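Local coordinates for protein PrhC (Penicillium brasilianum, PDB 5X9J) that acts as an isomerase in the biosynthesis of paraherquonin, a highly congested hexacyclic fungal meroterpenoid, at residues A117-G122 against N158-K163; Y124-L129 against A150-D155. All blocks are in the same frame, centred on the assembly; numbering follows the deposited sequence.

Contact 1. Residues A117-G122 against N158-K163; sequences ADTIGG and NRLAAK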
# COMPACT_ATOMS: atom_id res chain seq x y z
N ALA B 117 5.80 -5.91 -16.89
CA ALA B 117 5.95 -5.40 -18.24
C ALA B 117 7.39 -5.59 -18.68
O ALA B 117 8.31 -5.63 -17.85
CB ALA B 117 5.58 -3.91 -18.33
N ASP B 118 7.57 -5.75 -19.99
CA ASP B 118 8.87 -5.52 -20.60
C ASP B 118 9.00 -4.03 -20.88
O ASP B 118 8.03 -3.37 -21.25
CB ASP B 118 9.00 -6.34 -21.89
CG ASP B 118 9.12 -7.81 -21.60
OD1 ASP B 118 10.04 -8.20 -20.85
OD2 ASP B 118 8.26 -8.58 -22.09
N THR B 119 10.19 -3.49 -20.65
CA THR B 119 10.40 -2.07 -20.86
C THR B 119 11.76 -1.85 -21.51
O THR B 119 12.62 -2.73 -21.53
CB THR B 119 10.36 -1.25 -19.55
OG1 THR B 119 11.60 -1.44 -18.86
CG2 THR B 119 9.18 -1.66 -18.65
N ILE B 120 11.96 -0.62 -21.98
CA ILE B 120 13.25 -0.17 -22.48
C ILE B 120 14.37 -0.49 -21.50
O ILE B 120 15.47 -0.88 -21.89
CB ILE B 120 13.19 1.34 -22.79
CG1 ILE B 120 12.12 1.62 -23.85
CG2 ILE B 120 14.57 1.86 -23.22
CD1 ILE B 120 12.00 3.08 -24.22
N GLY B 121 14.09 -0.34 -20.20
CA GLY B 121 15.06 -0.61 -19.16
C GLY B 121 15.12 -2.05 -18.69
O GLY B 121 15.82 -2.33 -17.72
N GLY B 122 14.41 -2.97 -19.34
CA GLY B 122 14.42 -4.34 -18.92
C GLY B 122 13.12 -4.73 -18.25
O GLY B 122 12.18 -3.94 -18.16
N ASN B 158 15.47 4.72 -12.80
CA ASN B 158 16.92 4.83 -12.96
C ASN B 158 17.40 4.11 -14.21
O ASN B 158 18.25 4.62 -14.94
CB ASN B 158 17.63 4.28 -11.72
CG ASN B 158 17.46 5.16 -10.49
OD1 ASN B 158 17.10 6.33 -10.58
ND2 ASN B 158 17.73 4.59 -9.33
N ARG B 159 16.88 2.90 -14.46
CA ARG B 159 17.28 2.17 -15.66
C ARG B 159 16.83 2.90 -16.92
O ARG B 159 17.58 2.96 -17.90
CB ARG B 159 16.71 0.75 -15.62
CG ARG B 159 17.42 -0.17 -14.61
CD ARG B 159 16.85 -1.59 -14.64
NE ARG B 159 15.62 -1.68 -13.86
CZ ARG B 159 14.58 -2.47 -14.14
NH1 ARG B 159 14.58 -3.27 -15.21
NH2 ARG B 159 13.53 -2.46 -13.33
N LEU B 160 15.62 3.47 -16.91
CA LEU B 160 15.14 4.24 -18.05
C LEU B 160 15.99 5.48 -18.27
O LEU B 160 16.30 5.84 -19.41
CB LEU B 160 13.68 4.65 -17.84
CG LEU B 160 12.62 3.54 -17.85
CD1 LEU B 160 11.25 4.13 -17.53
CD2 LEU B 160 12.60 2.80 -19.19
N ALA B 161 16.37 6.17 -17.18
CA ALA B 161 17.14 7.40 -17.34
C ALA B 161 18.52 7.13 -17.92
O ALA B 161 19.03 7.95 -18.68
CB ALA B 161 17.26 8.14 -16.00
N ALA B 162 19.13 5.99 -17.57
CA ALA B 162 20.41 5.64 -18.17
C ALA B 162 20.29 5.42 -19.68
O ALA B 162 21.30 5.50 -20.39
CB ALA B 162 20.97 4.38 -17.50
N LYS B 163 19.08 5.17 -20.18
CA LYS B 163 18.82 4.97 -21.60
C LYS B 163 18.07 6.14 -22.21
O LYS B 163 17.44 5.99 -23.26
CB LYS B 163 18.07 3.66 -21.80
CG LYS B 163 18.88 2.47 -21.28
CD LYS B 163 18.19 1.14 -21.44
CE LYS B 163 19.17 -0.02 -21.17
NZ LYS B 163 18.56 -1.34 -21.50

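Contact 2. Residues Y124-L129 against A150-D155; sequences YENENL and AVRKQD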
# COMPACT_ATOMS: atom_id res chain seq x y z
N TYR B 124 10.11 -5.46 -15.75
CA TYR B 124 9.58 -4.69 -14.63
C TYR B 124 8.55 -5.54 -13.92
O TYR B 124 7.68 -6.14 -14.56
CB TYR B 124 8.95 -3.38 -15.12
CG TYR B 124 8.33 -2.52 -14.04
CD1 TYR B 124 9.08 -2.06 -12.96
CD2 TYR B 124 6.99 -2.13 -14.13
CE1 TYR B 124 8.51 -1.25 -11.99
CE2 TYR B 124 6.41 -1.32 -13.15
CZ TYR B 124 7.18 -0.89 -12.09
OH TYR B 124 6.63 -0.07 -11.13
N GLU B 125 8.64 -5.59 -12.60
CA GLU B 125 7.63 -6.25 -11.79
C GLU B 125 7.37 -5.40 -10.56
O GLU B 125 8.31 -4.89 -9.94
CB GLU B 125 8.07 -7.66 -11.39
CG GLU B 125 8.26 -8.57 -12.61
CD GLU B 125 8.89 -9.91 -12.27
OE1 GLU B 125 9.52 -10.04 -11.20
OE2 GLU B 125 8.75 -10.85 -13.09
N ASN B 126 6.09 -5.21 -10.23
CA ASN B 126 5.74 -4.48 -9.03
C ASN B 126 4.53 -5.14 -8.40
O ASN B 126 3.88 -6.00 -9.01
CB ASN B 126 5.50 -2.99 -9.33
CG ASN B 126 5.92 -2.09 -8.17
OD1 ASN B 126 5.83 -2.50 -7.03
ND2 ASN B 126 6.39 -0.87 -8.46
N GLU B 127 4.27 -4.78 -7.15
CA GLU B 127 3.13 -5.26 -6.39
C GLU B 127 2.47 -4.06 -5.74
O GLU B 127 3.13 -3.08 -5.38
CB GLU B 127 3.55 -6.30 -5.35
CG GLU B 127 4.05 -7.61 -6.00
CD GLU B 127 4.72 -8.56 -5.02
OE1 GLU B 127 4.38 -8.53 -3.81
OE2 GLU B 127 5.59 -9.35 -5.45
N ASN B 128 1.15 -4.13 -5.62
CA ASN B 128 0.35 -2.93 -5.40
C ASN B 128 -0.73 -3.21 -4.38
O ASN B 128 -1.11 -4.36 -4.13
CB ASN B 128 -0.30 -2.45 -6.72
CG ASN B 128 0.72 -2.28 -7.86
OD1 ASN B 128 1.09 -1.16 -8.22
ND2 ASN B 128 1.17 -3.40 -8.44
N LEU B 129 -1.24 -2.14 -3.79
CA LEU B 129 -2.51 -2.17 -3.06
C LEU B 129 -3.39 -1.11 -3.71
O LEU B 129 -2.97 0.05 -3.83
CB LEU B 129 -2.31 -1.92 -1.57
CG LEU B 129 -3.48 -2.20 -0.60
CD1 LEU B 129 -4.60 -1.16 -0.72
CD2 LEU B 129 -4.05 -3.57 -0.77
N ALA B 150 7.88 1.47 -4.09
CA ALA B 150 8.53 2.64 -4.65
C ALA B 150 9.95 2.34 -5.08
O ALA B 150 10.49 3.03 -5.95
CB ALA B 150 8.50 3.79 -3.63
N VAL B 151 10.59 1.34 -4.48
CA VAL B 151 11.95 1.01 -4.87
C VAL B 151 11.96 0.30 -6.23
O VAL B 151 12.82 0.57 -7.08
CB VAL B 151 12.65 0.18 -3.78
CG1 VAL B 151 13.91 -0.50 -4.32
CG2 VAL B 151 13.00 1.08 -2.57
N ARG B 152 11.01 -0.61 -6.45
CA ARG B 152 10.83 -1.19 -7.78
C ARG B 152 10.63 -0.10 -8.82
O ARG B 152 11.26 -0.11 -9.88
CB ARG B 152 9.64 -2.15 -7.79
CG ARG B 152 9.87 -3.45 -7.05
CD ARG B 152 10.81 -4.38 -7.82
NE ARG B 152 11.12 -5.60 -7.09
CZ ARG B 152 10.33 -6.67 -7.05
NH1 ARG B 152 9.18 -6.67 -7.69
NH2 ARG B 152 10.70 -7.75 -6.35
N LYS B 153 9.78 0.88 -8.51
CA LYS B 153 9.54 1.94 -9.48
C LYS B 153 10.76 2.83 -9.66
O LYS B 153 11.09 3.22 -10.79
CB LYS B 153 8.34 2.79 -9.07
CG LYS B 153 8.04 3.82 -10.13
CD LYS B 153 6.82 4.64 -9.80
CE LYS B 153 6.33 5.36 -11.06
NZ LYS B 153 5.50 6.54 -10.70
N GLN B 154 11.43 3.19 -8.56
CA GLN B 154 12.60 4.05 -8.69
C GLN B 154 13.72 3.36 -9.47
O GLN B 154 14.43 4.00 -10.24
CB GLN B 154 13.11 4.51 -7.32
CG GLN B 154 14.22 5.55 -7.44
CD GLN B 154 13.80 6.79 -8.27
OE1 GLN B 154 12.73 7.38 -8.04
NE2 GLN B 154 14.64 7.18 -9.24
N ASP B 155 13.88 2.05 -9.26
CA ASP B 155 14.89 1.30 -10.01
C ASP B 155 14.56 1.30 -11.50
O ASP B 155 15.46 1.45 -12.34
CB ASP B 155 14.98 -0.15 -9.51
CG ASP B 155 15.69 -0.27 -8.16
OD1 ASP B 155 16.37 0.70 -7.73
OD2 ASP B 155 15.58 -1.35 -7.52
O HOH W 1 7.12 -8.77 -7.70

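Contact 1. Residues A117-G122 against N158-K163
Arg159 bends at chi3 (-81°) and turns its guanidinium back toward the turn at Gly121, while Lys163 stays extended beyond CG and carries its amine along Ile120. Both side chains reach for backbone carbonyls. Arg159 NH1 donates to Gly121 O at 3.0 Å. The bond is bent, with an N-H...acceptor angle of 134°, and NH1 sits above the carbonyl plane rather than on a lone pair. The same NH1 also bonds Pro123 O. The arginine stem lies close too, with Arg159 CD 3.3 Å from Gly121 O. Lys163 NZ meets Ile120 O at 3.1 Å, this time in the carbonyl plane. The lysine and isoleucine side chains pass one another running opposite ways, with Ile120 CG2 4.1 Å from Lys163 CD. The carbonyls belong to a type I beta turn from Thr119 to Gly122, which forms the tip of the hairpin between strands 108-119 and 124-134. Thr119 OG1 braces the turn from within by donating to a lone pair of Gly122 O at 2.7 Å. Arg159 ties the hairpin tip to the last turn of helix 150-162, and Lys163 does so from just beyond its end. With an alanine at position 159, Gly121 O and Pro123 O would probably lose the donor they share, and a gap would open beside the turn. Gly121 matters for space, since a side chain there would press on Arg159 CB. At the backbone angles of Gly122 a side chain would run into the carbonyl O of Gly121. Leu160 adds the apolar part: its CD2 lies 3.9 Å from Ile120 CB and also comes near the backbone at Gly121 N. Ile86 of helix 73-86 touches the side chains of both Leu160 and Ile120.

Contact 2. Residues Y124-L129 against A150-D155
Asn126 lays its amide against the stem of Arg152, with ND2 3.6 Å from Arg152 CB. This is the close, buried part of the contact. The amide is held from several directions. Asn126 ND2 donates almost straight (178°) to Tyr124 OH at 2.8 Å, within the amide plane, and OD1 accepts from Glu127 N and Asp149 N. Tyr124 turns its ring edge to the helix backbone, CE1 lying 3.6 Å from Arg152 O. Its OH is 3.9 Å from Lys153 CB.

The other side is looser and wetter. Arg152 folds at chi2 (-73°), which brings NH1 back over Glu125 O at 3.0 Å. NH1 stands above the carbonyl plane there. A water in the guanidinium plane, 2.9 Å from Arg152 NH1, links it to Glu127 OE2. The carboxylates of Glu125 and Glu127 lie near this arginine without touching it, and may steady its charge.

Lys153 makes a cation-pi contact with Phe66, and Pro64 of the second subunit packs on Arg152. Helix 150-155 runs roughly antiparallel to strand 124-129, which lies in the sheet between strands 108-119 and 141-148.

From the N terminus, the chain passes helix 73-86 and three short strands before strand 108-119, whose end and following turn supply the first half of contact 1. It reverses through the hairpin into strand 124-134, which opens contact 2. Strand 141-148 follows, and helix 150-162 comes next. The start of this helix closes the shorter loop at contact 2. Its end and the residue after it close the longer loop at contact 1, so the smaller loop lies wholly within the larger one and the two do not cross. Ala117 O probably bonds Tyr124 N, joining the contacts directly. Together they fasten helix 150-162 to the hairpin 108-134, near its start to strand 124-134 and at its end to the connecting turn.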